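Local coordinates for putative nisin-resistance protein (Streptococcus agalactiae 515, PDB 4Y68), which is probably a lipoprotein peptidase of family S41 that recognises the lantibiotic nisin and makes the bacterium resistant to it, at residues Pro167-Leu172 with Lys197-Glu202; Leu181-Asp186 with Lys191-Met196; Val275-Arg278 with Lys282-Asn285. One frame throughout, in Å; residues are numbered along the deposited sequence.

Contact 1: residues Pro167-Leu172 with Lys197-Glu202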
# COMPACT_ATOMS: atom_id res chain seq x y z
N PRO A 167 -0.88 -6.17 -7.76
CA PRO A 167 -0.05 -7.37 -7.93
C PRO A 167 0.26 -8.10 -6.61
O PRO A 167 0.48 -9.33 -6.60
CB PRO A 167 1.23 -6.83 -8.56
CG PRO A 167 1.20 -5.34 -8.30
CD PRO A 167 -0.23 -4.97 -8.30
N MET A 168 0.29 -7.36 -5.50
CA MET A 168 0.54 -7.96 -4.19
C MET A 168 -0.63 -8.81 -3.74
O MET A 168 -0.48 -9.99 -3.42
CB MET A 168 0.83 -6.88 -3.14
CG MET A 168 2.14 -6.20 -3.35
SD MET A 168 2.63 -5.15 -1.98
CE MET A 168 3.70 -4.09 -2.93
N ILE A 169 -1.81 -8.21 -3.70
CA ILE A 169 -2.98 -8.95 -3.27
C ILE A 169 -3.28 -10.01 -4.32
O ILE A 169 -3.54 -11.16 -3.98
CB ILE A 169 -4.22 -8.07 -3.07
CG1 ILE A 169 -4.03 -7.12 -1.88
CG2 ILE A 169 -5.44 -8.95 -2.83
CD1 ILE A 169 -3.81 -7.82 -0.56
N GLY A 170 -3.23 -9.62 -5.58
CA GLY A 170 -3.50 -10.53 -6.69
C GLY A 170 -2.67 -11.81 -6.72
O GLY A 170 -3.20 -12.91 -6.90
N GLY A 171 -1.36 -11.68 -6.55
CA GLY A 171 -0.50 -12.84 -6.59
C GLY A 171 -0.79 -13.79 -5.44
O GLY A 171 -0.57 -14.99 -5.54
N LEU A 172 -1.31 -13.24 -4.34
CA LEU A 172 -1.58 -14.04 -3.15
C LEU A 172 -3.04 -14.50 -3.10
O LEU A 172 -3.50 -15.00 -2.07
CB LEU A 172 -1.24 -13.24 -1.89
CG LEU A 172 0.22 -12.77 -1.84
CD1 LEU A 172 0.48 -11.72 -0.76
CD2 LEU A 172 1.17 -13.95 -1.65
N LYS A 197 -13.10 -8.97 -4.77
CA LYS A 197 -13.74 -8.43 -5.99
C LYS A 197 -13.27 -7.03 -6.43
O LYS A 197 -13.12 -6.76 -7.62
CB LYS A 197 -15.25 -8.39 -5.81
CG LYS A 197 -15.85 -9.72 -5.45
CD LYS A 197 -17.10 -9.56 -4.57
CE LYS A 197 -18.39 -9.35 -5.38
NZ LYS A 197 -18.46 -8.06 -6.15
N ASN A 198 -13.06 -6.12 -5.49
CA ASN A 198 -12.50 -4.82 -5.86
C ASN A 198 -11.07 -4.90 -6.43
O ASN A 198 -10.50 -3.87 -6.81
CB ASN A 198 -12.48 -3.86 -4.67
CG ASN A 198 -13.81 -3.76 -3.97
OD1 ASN A 198 -13.86 -3.79 -2.74
ND2 ASN A 198 -14.90 -3.64 -4.73
N ILE A 199 -10.48 -6.10 -6.46
CA ILE A 199 -9.12 -6.26 -6.96
C ILE A 199 -9.18 -6.65 -8.42
O ILE A 199 -9.80 -7.66 -8.76
CB ILE A 199 -8.33 -7.35 -6.18
CG1 ILE A 199 -8.42 -7.11 -4.67
CG2 ILE A 199 -6.87 -7.39 -6.64
CD1 ILE A 199 -7.60 -5.93 -4.20
N PRO A 200 -8.57 -5.85 -9.31
CA PRO A 200 -8.66 -6.13 -10.75
C PRO A 200 -7.91 -7.38 -11.17
O PRO A 200 -6.92 -7.27 -11.88
CB PRO A 200 -8.03 -4.89 -11.38
CG PRO A 200 -8.24 -3.82 -10.38
CD PRO A 200 -8.06 -4.50 -9.05
N LEU A 201 -8.37 -8.55 -10.76
CA LEU A 201 -7.70 -9.80 -11.11
C LEU A 201 -7.71 -10.04 -12.62
O LEU A 201 -6.73 -10.56 -13.17
CB LEU A 201 -8.35 -10.98 -10.38
CG LEU A 201 -8.26 -11.02 -8.86
CD1 LEU A 201 -8.76 -12.34 -8.37
CD2 LEU A 201 -6.84 -10.78 -8.37
N GLU A 202 -8.82 -9.69 -13.27
CA GLU A 202 -8.95 -9.87 -14.71
C GLU A 202 -7.73 -9.29 -15.44
O GLU A 202 -7.14 -9.95 -16.28
CB GLU A 202 -10.25 -9.22 -15.22
CG GLU A 202 -11.56 -9.98 -14.85
CD GLU A 202 -12.00 -9.79 -13.39
OE1 GLU A 202 -11.50 -8.86 -12.71
OE2 GLU A 202 -12.84 -10.59 -12.90
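I199 reaches from an irregular loop toward the last turn of a helix, where I169 and G170 receive it. From CB, the I199 side chain sets out toward the helix and branches. I199 CG1 sits anti to the carbonyl carbon (chi1 -51°) and comes to 4.0 Å from I169 CG2. From CG1 the chain ends in CD1, which meets the same methyl, again with 4.0 Å between I199 CD1 and I169 CG2, and also grazes CB of I169. The other branch, I199 CG2, lies beside the backbone at G170, with I199 CG2 4.4 Å from G170 N. The two isoleucine side chains cross at about a right angle, and I169 meets I199 mainly with CG2, and with CB at the margin, while its longer branch leads away from the loop.

This is plain apolar packing of the loop after strand 191-195 against the end of helix 165-171, within the S41 peptidase family region; no hydrogen bond joins the two segments. Between I199 and L201 the loop turns sharply, P200 being the centre of an inverse gamma turn in which L201 N bonds back to I199 O. That turn brings L201 to the bare backbone of G170, where L201 CD2 stands 3.7 Å from G170 CA. R208 holds the loop itself, hydrogen-bonding I199 O and forming a salt bridge with E202.

Contact 2: residues Leu181-Asp186 with Lys191-Met196; sequences LFHYTD and KKTITM
F182 and I194 form the tight part of this hairpin, their side chains running alongside each other. I194 lays its CB over one face of the phenylalanine ring, 4.0 Å from the F182 ring centroid in a CH-pi contact, while I194 CG1 touches F182 CZ at 3.5 Å. Here a classic beta bulge sets two residues, L181 and F182, against the single I194, with L181 N giving I194 O a bond of 2.7 Å and F182 N adding a weak one. Beyond it the antiparallel ladder is regular, and K192 N meets Y184 O almost straight (173°).

Toward the turn the packing opens to solvent. K192 lays its CB over the face of the Y184 ring and its CD beside the hydroxyl, after which the extended chain leads away; I194 CD1 approaches the same ring obliquely. On the other face of the sheet, T193 OG1 lies in the plane of the H183 ring at its edge and shares a 2.8 Å hydrogen bond with H183 ND1. Chi1 of -170° starts the extended K191 chain beside its own carbonyl carbon, from where its CE reaches H183 CB and its NZ stands over the imidazole.

Strand 267-276 pairs with strand 180-185, on the edge away from strand 191-195; V256 of strand 256-261 touches F182 and Y184, and helix 165-171 touches F182 through M165 and L181 through I169.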
# COMPACT_ATOMS: atom_id res chain seq x y z
N LEU A 181 -11.35 -7.91 2.73
CA LEU A 181 -9.93 -7.90 3.06
C LEU A 181 -9.63 -6.94 4.22
O LEU A 181 -8.98 -7.32 5.19
CB LEU A 181 -9.11 -7.55 1.82
CG LEU A 181 -8.66 -8.71 0.93
CD1 LEU A 181 -9.36 -10.03 1.22
CD2 LEU A 181 -8.77 -8.34 -0.53
N PHE A 182 -10.07 -5.69 4.09
CA PHE A 182 -10.05 -4.73 5.20
C PHE A 182 -11.12 -3.66 4.92
O PHE A 182 -11.68 -3.63 3.83
CB PHE A 182 -8.65 -4.09 5.39
CG PHE A 182 -8.12 -3.39 4.16
CD1 PHE A 182 -7.37 -4.08 3.22
CD2 PHE A 182 -8.40 -2.06 3.93
CE1 PHE A 182 -6.90 -3.44 2.08
CE2 PHE A 182 -7.92 -1.42 2.79
CZ PHE A 182 -7.18 -2.11 1.87
N HIS A 183 -11.42 -2.81 5.91
CA HIS A 183 -12.34 -1.67 5.71
C HIS A 183 -11.61 -0.33 5.76
O HIS A 183 -10.50 -0.23 6.28
CB HIS A 183 -13.44 -1.65 6.78
CG HIS A 183 -14.06 -2.98 7.03
ND1 HIS A 183 -15.09 -3.47 6.26
CD2 HIS A 183 -13.82 -3.91 7.98
CE1 HIS A 183 -15.45 -4.66 6.72
NE2 HIS A 183 -14.69 -4.95 7.76
N TYR A 184 -12.24 0.72 5.25
CA TYR A 184 -11.68 2.04 5.43
C TYR A 184 -12.79 3.09 5.45
O TYR A 184 -13.81 2.94 4.77
CB TYR A 184 -10.62 2.34 4.34
CG TYR A 184 -11.14 2.36 2.93
CD1 TYR A 184 -11.52 1.18 2.28
CD2 TYR A 184 -11.25 3.55 2.23
CE1 TYR A 184 -12.00 1.20 0.96
CE2 TYR A 184 -11.73 3.59 0.93
CZ TYR A 184 -12.11 2.41 0.30
OH TYR A 184 -12.57 2.46 -0.99
N THR A 185 -12.61 4.12 6.25
CA THR A 185 -13.62 5.18 6.42
C THR A 185 -13.05 6.55 6.09
O THR A 185 -11.96 6.87 6.56
CB THR A 185 -14.15 5.18 7.87
OG1 THR A 185 -14.63 3.88 8.19
CG2 THR A 185 -15.27 6.24 8.06
N ASP A 186 -13.77 7.37 5.32
CA ASP A 186 -13.23 8.69 4.96
C ASP A 186 -13.61 9.79 5.96
O ASP A 186 -14.27 9.53 6.96
CB ASP A 186 -13.66 9.10 3.54
CG ASP A 186 -15.16 9.38 3.40
OD1 ASP A 186 -15.90 9.56 4.39
OD2 ASP A 186 -15.60 9.44 2.23
N LYS A 191 -18.03 4.58 5.26
CA LYS A 191 -17.29 3.34 5.44
C LYS A 191 -17.35 2.47 4.19
O LYS A 191 -18.42 2.20 3.66
CB LYS A 191 -17.81 2.56 6.65
CG LYS A 191 -16.91 1.39 7.02
CD LYS A 191 -17.46 0.60 8.20
CE LYS A 191 -16.50 -0.50 8.58
NZ LYS A 191 -17.08 -1.34 9.66
N LYS A 192 -16.18 2.06 3.72
CA LYS A 192 -16.12 1.19 2.56
C LYS A 192 -15.28 -0.06 2.85
O LYS A 192 -14.70 -0.21 3.94
CB LYS A 192 -15.56 1.94 1.35
CG LYS A 192 -16.47 3.06 0.85
CD LYS A 192 -15.85 3.77 -0.36
CE LYS A 192 -16.84 4.72 -1.05
NZ LYS A 192 -16.38 5.19 -2.41
N THR A 193 -15.23 -0.95 1.89
CA THR A 193 -14.60 -2.23 2.11
C THR A 193 -13.75 -2.58 0.91
O THR A 193 -14.19 -2.39 -0.21
CB THR A 193 -15.65 -3.33 2.37
OG1 THR A 193 -16.21 -3.16 3.68
CG2 THR A 193 -15.02 -4.72 2.29
N ILE A 194 -12.52 -3.03 1.12
CA ILE A 194 -11.77 -3.64 0.03
C ILE A 194 -11.95 -5.17 0.10
O ILE A 194 -11.57 -5.80 1.09
CB ILE A 194 -10.28 -3.29 0.08
CG1 ILE A 194 -10.07 -1.77 -0.08
CG2 ILE A 194 -9.49 -4.08 -0.97
CD1 ILE A 194 -10.65 -1.18 -1.37
N THR A 195 -12.60 -5.75 -0.91
CA THR A 195 -12.83 -7.19 -1.01
C THR A 195 -11.99 -7.71 -2.15
O THR A 195 -11.45 -6.93 -2.94
CB THR A 195 -14.32 -7.57 -1.29
OG1 THR A 195 -14.68 -7.14 -2.61
CG2 THR A 195 -15.26 -6.94 -0.29
N MET A 196 -11.93 -9.03 -2.28
CA MET A 196 -11.18 -9.61 -3.37
C MET A 196 -11.78 -9.19 -4.71
O MET A 196 -11.06 -9.01 -5.67
CB MET A 196 -11.12 -11.14 -3.21
CG MET A 196 -10.15 -11.84 -4.16
SD MET A 196 -8.45 -11.21 -4.16
CE MET A 196 -7.84 -11.83 -2.61

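Contact 3: residues Val275-Arg278 with Lys282-Asn285; sequences VSDR and KYEN
Backbone bonds come first: V275 and Y283 form an antiparallel hydrogen-bonded pair. Y283 N reaches V275 O at 2.7 Å, and V275 N returns to Y283 O at 3.1 Å, lying in the carbonyl plane. V275 O has a second, weaker visitor in the CA-H of K282, the partner of S276 in the next, non-hydrogen-bonded pair.

The polar side-chain contact belongs to Y283 and D277. Y283 OH donates a hydrogen bond of 2.7 Å to D277 OD2, although the position of that oxygen is less sure. D277 swings CG between its backbone N and carbonyl carbon (chi1 61°), which carries the carboxylate to the edge of the ring, its plane turned 66° from that of the ring. D277 OD1 meanwhile binds Y281 N within the turn of this short beta hairpin.

Apolar contact is slighter. V275 CG1 lies 4.3 Å from Y283 CD2, the same ring edge that runs past S276 CA, whereas K282 sends its extended chain away from the strand pair.

Strand 282-283 lies beside V275 and S276 of strand 267-276, with L235 of helix 229-235 touching both V275 and Y283, and strand 180-185 as the neighbour on the other side of strand 267-276.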
# COMPACT_ATOMS: atom_id res chain seq x y z
N VAL A 275 -8.37 2.96 8.73
CA VAL A 275 -8.44 1.55 8.36
C VAL A 275 -8.86 0.64 9.53
O VAL A 275 -8.51 0.89 10.69
CB VAL A 275 -7.08 1.09 7.79
CG1 VAL A 275 -6.93 -0.41 7.85
CG2 VAL A 275 -6.89 1.57 6.34
N SER A 276 -9.62 -0.41 9.24
CA SER A 276 -9.83 -1.45 10.25
C SER A 276 -9.76 -2.82 9.61
O SER A 276 -10.12 -2.98 8.46
CB SER A 276 -11.16 -1.25 10.97
OG SER A 276 -12.19 -1.18 10.01
N ASP A 277 -9.27 -3.81 10.35
CA ASP A 277 -9.15 -5.16 9.83
C ASP A 277 -10.47 -5.93 10.04
O ASP A 277 -11.44 -5.37 10.58
CB ASP A 277 -7.95 -5.89 10.46
CG ASP A 277 -8.05 -6.04 11.97
OD1 ASP A 277 -9.17 -6.13 12.51
OD2 ASP A 277 -7.00 -6.06 12.63
N ARG A 278 -10.52 -7.18 9.59
CA ARG A 278 -11.72 -8.02 9.69
C ARG A 278 -12.18 -8.19 11.14
O ARG A 278 -13.36 -8.38 11.40
CB ARG A 278 -11.48 -9.42 9.08
CG ARG A 278 -11.82 -9.52 7.59
CD ARG A 278 -11.65 -10.97 7.03
NE ARG A 278 -10.30 -11.41 7.31
CZ ARG A 278 -9.30 -11.41 6.43
NH1 ARG A 278 -9.50 -11.06 5.16
NH2 ARG A 278 -8.09 -11.78 6.84
N LYS A 282 -8.79 -0.97 14.86
CA LYS A 282 -8.61 0.26 14.08
C LYS A 282 -7.15 0.66 13.92
O LYS A 282 -6.34 0.47 14.82
CB LYS A 282 -9.40 1.40 14.71
CG LYS A 282 -10.90 1.16 14.73
CD LYS A 282 -11.65 2.39 15.27
CE LYS A 282 -13.10 2.05 15.62
NZ LYS A 282 -13.94 3.27 15.92
N TYR A 283 -6.81 1.21 12.76
CA TYR A 283 -5.45 1.66 12.48
C TYR A 283 -5.53 3.04 11.90
O TYR A 283 -6.40 3.33 11.08
CB TYR A 283 -4.72 0.69 11.52
CG TYR A 283 -4.71 -0.76 12.00
CD1 TYR A 283 -3.62 -1.29 12.67
CD2 TYR A 283 -5.81 -1.56 11.81
CE1 TYR A 283 -3.64 -2.58 13.12
CE2 TYR A 283 -5.83 -2.85 12.25
CZ TYR A 283 -4.75 -3.36 12.90
OH TYR A 283 -4.78 -4.66 13.33
N GLU A 284 -4.62 3.91 12.32
CA GLU A 284 -4.52 5.24 11.73
C GLU A 284 -3.06 5.65 11.73
O GLU A 284 -2.62 6.41 12.58
CB GLU A 284 -5.38 6.24 12.51
CG GLU A 284 -5.55 7.58 11.82
CD GLU A 284 -6.50 8.51 12.56
OE1 GLU A 284 -7.29 8.05 13.41
OE2 GLU A 284 -6.46 9.73 12.28
N ASN A 285 -2.31 5.12 10.77
CA ASN A 285 -0.88 5.36 10.71
C ASN A 285 -0.27 4.85 12.00
O ASN A 285 0.53 5.53 12.65
CB ASN A 285 -0.58 6.84 10.47
CG ASN A 285 -0.91 7.26 9.04
OD1 ASN A 285 -0.90 6.42 8.13
ND2 ASN A 285 -1.21 8.54 8.84

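Contact 2 touches both of the others, which do not touch each other. Its centre lies about 15 Å from that of contact 1. At the helix, I169 CG2 is 3.8 Å from M196 CE and 4.1 Å from L181 CD2; from the loop, I199 CD1 comes to 4.2 Å from I194 CG2. The chain leaves helix 165-171, forms the hairpin of strands 180-185 and 191-195 and returns as loop 197-202 to pack on the same helix. Contact 3, its centre about 10 Å from that of contact 2, belongs to the same antiparallel sheet, joined by a probable hydrogen bond of 2.9 Å from H183 N to S276 O. The nearest atoms of contacts 1 and 3 are about 9 Å apart.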